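Local structure of fatty acid synthase 1, isoform A (6FN6) at residues Arg652-Val657 / Glu683-Val688; Thr694-Leu699 / Val851-Glu856; Asp837-Met840 / Met846-Gln849. The protein probably builds long-chain saturated fatty acids from acetyl-CoA and malonyl-CoA using NADPH, this chain holding its modifying region of dehydratase, enoylreductase and ketoreductase domains. One frame throughout, in Å; residues are numbered along the deposited sequence.

Contact 1 of 3, residues Arg652-Val657 / Glu683-Val688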
loop_
_atom_site.group_PDB
_atom_site.type_symbol
_atom_site.label_atom_id
_atom_site.label_comp_id
_atom_site.label_asym_id
_atom_site.label_seq_id
_atom_site.Cartn_x
_atom_site.Cartn_y
_atom_site.Cartn_z
ATOM N N ARG A 652 -6.393 44.641 14.955
ATOM C CA ARG A 652 -5.249 43.760 14.732
ATOM C C ARG A 652 -5.722 42.320 14.564
ATOM O O ARG A 652 -6.297 41.738 15.484
ATOM C CB ARG A 652 -4.246 43.871 15.886
ATOM C CG ARG A 652 -3.245 45.007 15.708
ATOM C CD ARG A 652 -2.533 45.395 17.000
ATOM N NE ARG A 652 -1.715 44.313 17.554
ATOM C CZ ARG A 652 -2.044 43.570 18.611
ATOM N NH1 ARG A 652 -3.185 43.770 19.262
ATOM N NH2 ARG A 652 -1.217 42.617 19.025
ATOM N N VAL A 653 -5.481 41.757 13.383
ATOM C CA VAL A 653 -6.049 40.465 13.018
ATOM C C VAL A 653 -5.020 39.575 12.329
ATOM O O VAL A 653 -4.115 40.055 11.647
ATOM C CB VAL A 653 -7.285 40.653 12.109
ATOM C CG1 VAL A 653 -7.902 39.307 11.733
ATOM C CG2 VAL A 653 -8.317 41.544 12.778
ATOM N N MET A 654 -5.173 38.269 12.529
ATOM C CA MET A 654 -4.418 37.262 11.794
ATOM C C MET A 654 -5.423 36.326 11.137
ATOM O O MET A 654 -6.465 36.033 11.722
ATOM C CB MET A 654 -3.477 36.489 12.717
ATOM C CG MET A 654 -4.076 36.183 14.073
ATOM S SD MET A 654 -3.035 35.130 15.094
ATOM C CE MET A 654 -3.558 33.514 14.543
ATOM N N ALA A 655 -5.128 35.875 9.921
ATOM C CA ALA A 655 -6.104 35.101 9.162
ATOM C C ALA A 655 -5.483 33.962 8.364
ATOM O O ALA A 655 -4.265 33.875 8.209
ATOM C CB ALA A 655 -6.862 36.022 8.224
ATOM N N MET A 656 -6.356 33.102 7.848
ATOM C CA MET A 656 -5.962 31.991 6.996
ATOM C C MET A 656 -6.878 31.969 5.777
ATOM O O MET A 656 -8.097 32.076 5.908
ATOM C CB MET A 656 -6.040 30.667 7.757
ATOM C CG MET A 656 -5.629 29.453 6.938
ATOM S SD MET A 656 -5.635 27.925 7.888
ATOM C CE MET A 656 -7.347 27.847 8.417
ATOM N N VAL A 657 -6.282 31.847 4.596
ATOM C CA VAL A 657 -7.034 31.894 3.346
ATOM C C VAL A 657 -6.513 30.849 2.366
ATOM O O VAL A 657 -5.390 30.367 2.510
ATOM C CB VAL A 657 -6.970 33.296 2.724
ATOM C CG1 VAL A 657 -7.848 34.265 3.501
ATOM C CG2 VAL A 657 -5.528 33.791 2.693
ATOM N N GLU A 683 4.294 40.363 13.311
ATOM C CA GLU A 683 5.330 39.453 12.838
ATOM C C GLU A 683 5.141 38.071 13.459
ATOM O O GLU A 683 5.168 37.054 12.765
ATOM C CB GLU A 683 6.716 40.018 13.170
ATOM C CG GLU A 683 7.875 39.060 12.950
ATOM C CD GLU A 683 9.212 39.685 13.299
ATOM O OE1 GLU A 683 10.093 38.969 13.823
ATOM O OE2 GLU A 683 9.383 40.897 13.049
ATOM N N GLU A 684 4.959 38.044 14.773
ATOM C CA GLU A 684 4.761 36.798 15.497
ATOM C C GLU A 684 3.447 36.124 15.108
ATOM O O GLU A 684 3.419 34.936 14.786
ATOM C CB GLU A 684 4.777 37.062 17.003
ATOM C CG GLU A 684 6.158 37.317 17.579
ATOM C CD GLU A 684 6.108 37.762 19.028
ATOM O OE1 GLU A 684 5.125 37.428 19.723
ATOM O OE2 GLU A 684 7.050 38.450 19.471
ATOM N N ALA A 685 2.364 36.894 15.133
ATOM C CA ALA A 685 1.030 36.354 14.900
ATOM C C ALA A 685 0.914 35.681 13.533
ATOM O O ALA A 685 0.253 34.649 13.395
ATOM C CB ALA A 685 -0.008 37.457 15.033
ATOM N N SER A 686 1.568 36.260 12.531
ATOM C CA SER A 686 1.488 35.764 11.160
ATOM C C SER A 686 1.894 34.296 11.039
ATOM O O SER A 686 1.516 33.620 10.081
ATOM C CB SER A 686 2.367 36.617 10.240
ATOM O OG SER A 686 3.719 36.604 10.665
ATOM N N THR A 687 2.668 33.809 12.004
ATOM C CA THR A 687 3.202 32.451 11.949
ATOM C C THR A 687 2.197 31.385 12.392
ATOM O O THR A 687 2.409 30.196 12.159
ATOM C CB THR A 687 4.457 32.310 12.831
ATOM O OG1 THR A 687 4.087 32.430 14.209
ATOM C CG2 THR A 687 5.478 33.381 12.494
ATOM N N VAL A 688 1.106 31.807 13.023
ATOM C CA VAL A 688 0.225 30.876 13.731
ATOM C C VAL A 688 -0.830 30.177 12.859
ATOM O O VAL A 688 -0.942 28.955 12.908
ATOM C CB VAL A 688 -0.465 31.607 14.905
ATOM C CG1 VAL A 688 -1.526 30.726 15.557
ATOM C CG2 VAL A 688 0.559 32.039 15.930
#
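Met654 reaches from the strand into the bend that follows helix 682-685 and makes the whole apolar contact, its sulfur touching Ala685 and its terminal methyl Val688. Met654 SD lies 3.8 Å from Ala685 CB and 3.7 Å from Ala685 O, so the sulfur rests against both the methyl and the carbonyl of one residue. The chain runs straight as far as SD and then turns (chi3 -87°), which carries Met654 CE across to Val688 CG1, 3.6 Å away. All three residues are buried, and Trp674 and Pro689 also pack on Met654. The strand belongs to the mixed sheet of the enoylreductase domain, and the bend leads into helix 689-702, which precedes the first strand of the nucleotide-binding Rossmann fold. The polar bonds of 683-688 do not reach the strand segment. A type I turn runs from Ala685 to Val688, with Val688 N 3.0 Å from Ala685 O. Two hydroxyls fold back on the helix: Ser686 OG meets Glu683 O at 2.6 Å from above its carbonyl plane, whereas Thr687 OG1 meets Glu684 O at 2.7 Å, almost in line with C=O (164°). Thr687 N binds Glu684 O as well, and Thr687 OG1 is also bonded to Leu866 N.

Contact 2 of 3, residues Thr694-Leu699 / Val851-Glu856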
loop_
_atom_site.group_PDB
_atom_site.type_symbol
_atom_site.label_atom_id
_atom_site.label_comp_id
_atom_site.label_asym_id
_atom_site.label_seq_id
_atom_site.Cartn_x
_atom_site.Cartn_y
_atom_site.Cartn_z
ATOM N N THR A 694 -3.385 23.331 10.919
ATOM C CA THR A 694 -2.996 22.026 10.405
ATOM C C THR A 694 -2.814 21.037 11.552
ATOM O O THR A 694 -3.337 19.922 11.515
ATOM C CB THR A 694 -1.690 22.114 9.595
ATOM O OG1 THR A 694 -1.843 23.069 8.541
ATOM C CG2 THR A 694 -1.325 20.759 9.000
ATOM N N VAL A 695 -2.066 21.456 12.567
ATOM C CA VAL A 695 -1.735 20.591 13.689
ATOM C C VAL A 695 -3.005 20.131 14.391
ATOM O O VAL A 695 -3.139 18.961 14.753
ATOM C CB VAL A 695 -0.781 21.306 14.670
ATOM C CG1 VAL A 695 -0.814 20.654 16.047
ATOM C CG2 VAL A 695 0.633 21.302 14.132
ATOM N N TYR A 696 -3.944 21.052 14.571
ATOM C CA TYR A 696 -5.159 20.748 15.310
ATOM C C TYR A 696 -6.123 19.899 14.489
ATOM O O TYR A 696 -6.794 19.021 15.031
ATOM C CB TYR A 696 -5.841 22.039 15.758
ATOM C CG TYR A 696 -5.317 22.557 17.077
ATOM C CD1 TYR A 696 -5.657 21.937 18.273
ATOM C CD2 TYR A 696 -4.479 23.665 17.129
ATOM C CE1 TYR A 696 -5.179 22.403 19.483
ATOM C CE2 TYR A 696 -3.997 24.138 18.336
ATOM C CZ TYR A 696 -4.350 23.502 19.509
ATOM O OH TYR A 696 -3.875 23.968 20.713
ATOM N N TYR A 697 -6.187 20.140 13.185
ATOM C CA TYR A 697 -7.079 19.364 12.334
ATOM C C TYR A 697 -6.571 17.930 12.198
ATOM O O TYR A 697 -7.350 17.003 11.970
ATOM C CB TYR A 697 -7.215 19.997 10.948
ATOM C CG TYR A 697 -8.062 19.159 10.017
ATOM C CD1 TYR A 697 -9.426 19.015 10.235
ATOM C CD2 TYR A 697 -7.497 18.489 8.941
ATOM C CE1 TYR A 697 -10.205 18.243 9.400
ATOM C CE2 TYR A 697 -8.273 17.713 8.099
ATOM C CZ TYR A 697 -9.626 17.592 8.335
ATOM O OH TYR A 697 -10.409 16.821 7.508
ATOM N N ALA A 698 -5.261 17.758 12.331
ATOM C CA ALA A 698 -4.636 16.451 12.165
ATOM C C ALA A 698 -4.612 15.664 13.475
ATOM O O ALA A 698 -5.060 14.519 13.528
ATOM C CB ALA A 698 -3.220 16.611 11.620
ATOM N N LEU A 699 -4.082 16.286 14.524
ATOM C CA LEU A 699 -3.849 15.595 15.789
ATOM C C LEU A 699 -5.110 15.454 16.647
ATOM O O LEU A 699 -5.318 14.418 17.279
ATOM C CB LEU A 699 -2.770 16.323 16.596
ATOM C CG LEU A 699 -1.409 16.551 15.930
ATOM C CD1 LEU A 699 -0.405 17.053 16.955
ATOM C CD2 LEU A 699 -0.890 15.299 15.235
ATOM N N VAL A 851 -10.740 26.550 14.105
ATOM C CA VAL A 851 -10.351 27.873 14.572
ATOM C C VAL A 851 -10.606 27.965 16.073
ATOM O O VAL A 851 -9.857 28.617 16.800
ATOM C CB VAL A 851 -11.092 28.990 13.802
ATOM C CG1 VAL A 851 -10.748 28.928 12.322
ATOM C CG2 VAL A 851 -12.595 28.890 14.004
ATOM N N SER A 852 -11.661 27.301 16.536
ATOM C CA SER A 852 -11.952 27.238 17.964
ATOM C C SER A 852 -10.801 26.553 18.690
ATOM O O SER A 852 -10.359 27.010 19.745
ATOM C CB SER A 852 -13.263 26.494 18.226
ATOM O OG SER A 852 -14.336 27.088 17.519
ATOM N N LEU A 853 -10.319 25.455 18.117
ATOM C CA LEU A 853 -9.199 24.721 18.694
ATOM C C LEU A 853 -7.971 25.618 18.793
ATOM O O LEU A 853 -7.313 25.672 19.833
ATOM C CB LEU A 853 -8.879 23.481 17.856
ATOM C CG LEU A 853 -9.460 22.150 18.344
ATOM C CD1 LEU A 853 -10.952 22.258 18.591
ATOM C CD2 LEU A 853 -9.166 21.038 17.352
ATOM N N VAL A 854 -7.667 26.321 17.706
ATOM C CA VAL A 854 -6.538 27.238 17.690
ATOM C C VAL A 854 -6.806 28.371 18.670
ATOM O O VAL A 854 -5.925 28.770 19.428
ATOM C CB VAL A 854 -6.278 27.783 16.268
ATOM C CG1 VAL A 854 -5.151 28.815 16.274
ATOM C CG2 VAL A 854 -5.952 26.648 15.313
ATOM N N ALA A 855 -8.037 28.871 18.666
ATOM C CA ALA A 855 -8.412 29.969 19.546
ATOM C C ALA A 855 -8.211 29.575 21.008
ATOM O O ALA A 855 -7.586 30.308 21.776
ATOM C CB ALA A 855 -9.856 30.378 19.297
ATOM N N GLU A 856 -8.746 28.415 21.382
ATOM C CA GLU A 856 -8.618 27.906 22.745
ATOM C C GLU A 856 -7.157 27.652 23.105
ATOM O O GLU A 856 -6.746 27.839 24.248
ATOM C CB GLU A 856 -9.430 26.619 22.912
ATOM C CG GLU A 856 -9.437 26.062 24.335
ATOM C CD GLU A 856 -10.167 24.734 24.442
ATOM O OE1 GLU A 856 -10.431 24.289 25.580
ATOM O OE2 GLU A 856 -10.477 24.134 23.390
#
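Tyr696 and Leu853 mark the closest passage of two helical backbones, their CA atoms 6.6 Å apart. Both segments are interior stretches of helices 689-702 and 844-860, the first with a wider pi-type turn at 697-699. Tyr696 alone of 694-699 carries the contact, its ring laid against the backbone of the other helix. On one face sits Leu853 O, 3.7 Å above the plane and displaced toward the rim, with Val854 N higher over the same face of Tyr696 (4.2 Å). The two ring carbons next to CG meet different side chains. Tyr696 CD1 approaches Leu853 CB at 3.6 Å and Leu853 CD2 at 3.7 Å, while CD2 of Tyr696 lies 3.8 Å from Val854 CG2. Leu853 CD2 also reaches Tyr696 CB at 3.8 Å, along the CD1 side of the ring's base. Val854 presents CG2 because this branch stands beside its backbone N, with CG1 anti to it (chi1 176°). Val727 and Val863 pack on Tyr696 too, and Tyr697 OH is hydrogen-bonded to Asn828 of the second subunit. Helix-on-helix packing of this kind flanks the parallel sheet of a Rossmann fold, here in the enoylreductase domain, a medium-chain dehydrogenase/reductase by sequence.

Contact 3 of 3, residues Asp837-Met840 / Met846-Gln849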
loop_
_atom_site.group_PDB
_atom_site.type_symbol
_atom_site.label_atom_id
_atom_site.label_comp_id
_atom_site.label_asym_id
_atom_site.label_seq_id
_atom_site.Cartn_x
_atom_site.Cartn_y
_atom_site.Cartn_z
ATOM N N ASP A 837 -6.485 22.148 2.719
ATOM C CA ASP A 837 -7.224 22.807 1.649
ATOM C C ASP A 837 -8.678 22.347 1.625
ATOM O O ASP A 837 -9.591 23.152 1.449
ATOM C CB ASP A 837 -6.566 22.534 0.292
ATOM C CG ASP A 837 -5.195 23.174 0.167
ATOM O OD1 ASP A 837 -4.927 24.159 0.888
ATOM O OD2 ASP A 837 -4.389 22.698 -0.660
ATOM N N SER A 838 -8.890 21.048 1.811
ATOM C CA SER A 838 -10.233 20.482 1.809
ATOM C C SER A 838 -11.104 21.098 2.905
ATOM O O SER A 838 -12.328 21.146 2.780
ATOM C CB SER A 838 -10.169 18.963 1.983
ATOM O OG SER A 838 -9.493 18.361 0.893
ATOM N N VAL A 839 -10.473 21.569 3.977
ATOM C CA VAL A 839 -11.205 22.193 5.074
ATOM C C VAL A 839 -11.778 23.523 4.610
ATOM O O VAL A 839 -12.979 23.764 4.721
ATOM C CB VAL A 839 -10.310 22.387 6.315
ATOM C CG1 VAL A 839 -11.087 23.070 7.436
ATOM C CG2 VAL A 839 -9.752 21.055 6.789
ATOM N N MET A 840 -10.912 24.382 4.083
ATOM C CA MET A 840 -11.317 25.718 3.676
ATOM C C MET A 840 -12.286 25.615 2.502
ATOM O O MET A 840 -13.262 26.357 2.419
ATOM C CB MET A 840 -10.094 26.559 3.296
ATOM C CG MET A 840 -9.052 26.663 4.403
ATOM S SD MET A 840 -7.658 27.734 3.989
ATOM C CE MET A 840 -6.764 26.713 2.821
ATOM N N MET A 846 -16.717 22.570 10.137
ATOM C CA MET A 846 -15.355 22.079 10.318
ATOM C C MET A 846 -14.385 23.251 10.451
ATOM O O MET A 846 -13.459 23.215 11.265
ATOM C CB MET A 846 -14.950 21.180 9.148
ATOM C CG MET A 846 -13.711 20.344 9.406
ATOM S SD MET A 846 -13.871 19.273 10.851
ATOM C CE MET A 846 -12.684 20.035 11.952
ATOM N N GLN A 847 -14.599 24.285 9.641
ATOM C CA GLN A 847 -13.785 25.493 9.702
ATOM C C GLN A 847 -13.912 26.169 11.064
ATOM O O GLN A 847 -12.926 26.629 11.637
ATOM C CB GLN A 847 -14.191 26.476 8.602
ATOM C CG GLN A 847 -13.925 25.987 7.190
ATOM C CD GLN A 847 -14.687 26.785 6.151
ATOM O OE1 GLN A 847 -15.418 27.718 6.481
ATOM N NE2 GLN A 847 -14.511 26.427 4.883
ATOM N N ASN A 848 -15.135 26.226 11.578
ATOM C CA ASN A 848 -15.395 26.893 12.847
ATOM C C ASN A 848 -14.808 26.119 14.022
ATOM O O ASN A 848 -14.424 26.711 15.029
ATOM C CB ASN A 848 -16.899 27.079 13.043
ATOM C CG ASN A 848 -17.474 28.150 12.139
ATOM O OD1 ASN A 848 -16.936 29.255 12.045
ATOM N ND2 ASN A 848 -18.565 27.825 11.455
ATOM N N GLN A 849 -14.744 24.799 13.899
ATOM C CA GLN A 849 -14.195 23.973 14.965
ATOM C C GLN A 849 -12.679 24.144 15.063
ATOM O O GLN A 849 -12.141 24.335 16.155
ATOM C CB GLN A 849 -14.550 22.501 14.754
ATOM C CG GLN A 849 -13.992 21.579 15.830
ATOM C CD GLN A 849 -14.501 21.938 17.217
ATOM O OE1 GLN A 849 -13.751 22.430 18.060
ATOM N NE2 GLN A 849 -15.785 21.699 17.457
#
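Gln847 NE2 donates to Val839 O over 3.1 Å, bridging two successive helices by a side-chain-to-backbone hydrogen bond. The N-H points well at its acceptor (161°), which lies nearly in the amide plane of the glutamine; seen from the carbonyl, the donor is tilted 18° from the plane. Met840 O is also close to Gln847 NE2, at 2.8 Å, but its angle is too poor for a hydrogen bond. Gln847 has CG anti to its carbonyl carbon (chi1 -65°) and is extended beyond it, so that its amide lies beside the carbonyls of the last turn of helix 836-841. The other end of the amide is held too, since OE1 accepts from Arg671 NE. The two helices, joined by a short turn, follow strand 830-833, an outermost strand of the parallel Rossmann sheet in the enoylreductase domain. Next to the polar bond the apolar contacts are looser. Val839 CG1 stands 4.1 Å from Gln847 CG and 4.3 Å from Met846 CG, the valine and glutamine running past each other in opposite directions. Gln847 CG also lies 3.5 Å from Val839 O, alongside the carbonyl that its amide grips.

How the contacts relate
All three contacts lie in the enoylreductase domain. Contact 1 is fully buried and joins the mixed sheet to the chain entering helix 689-702; contact 2, also buried although Leu853 is partly exposed, uses that helix itself against helix 844-860; contact 3 fastens the start of helix 844-860 to helix 836-841 and is only partly buried. Chemistry follows place: methionine sulfur and methyl groups in contact 1, an aromatic ring against aliphatic groups and backbone in contact 2, an amide hydrogen bond in contact 3. Contact 3 is nested within the chain loop closed by contact 2, and Tyr697 joins the two by packing on Val839 and Met846. Val688 meets Val854 between contacts 1 and 2; between contacts 1 and 3 Met840 SD packs on Met656 and Val657.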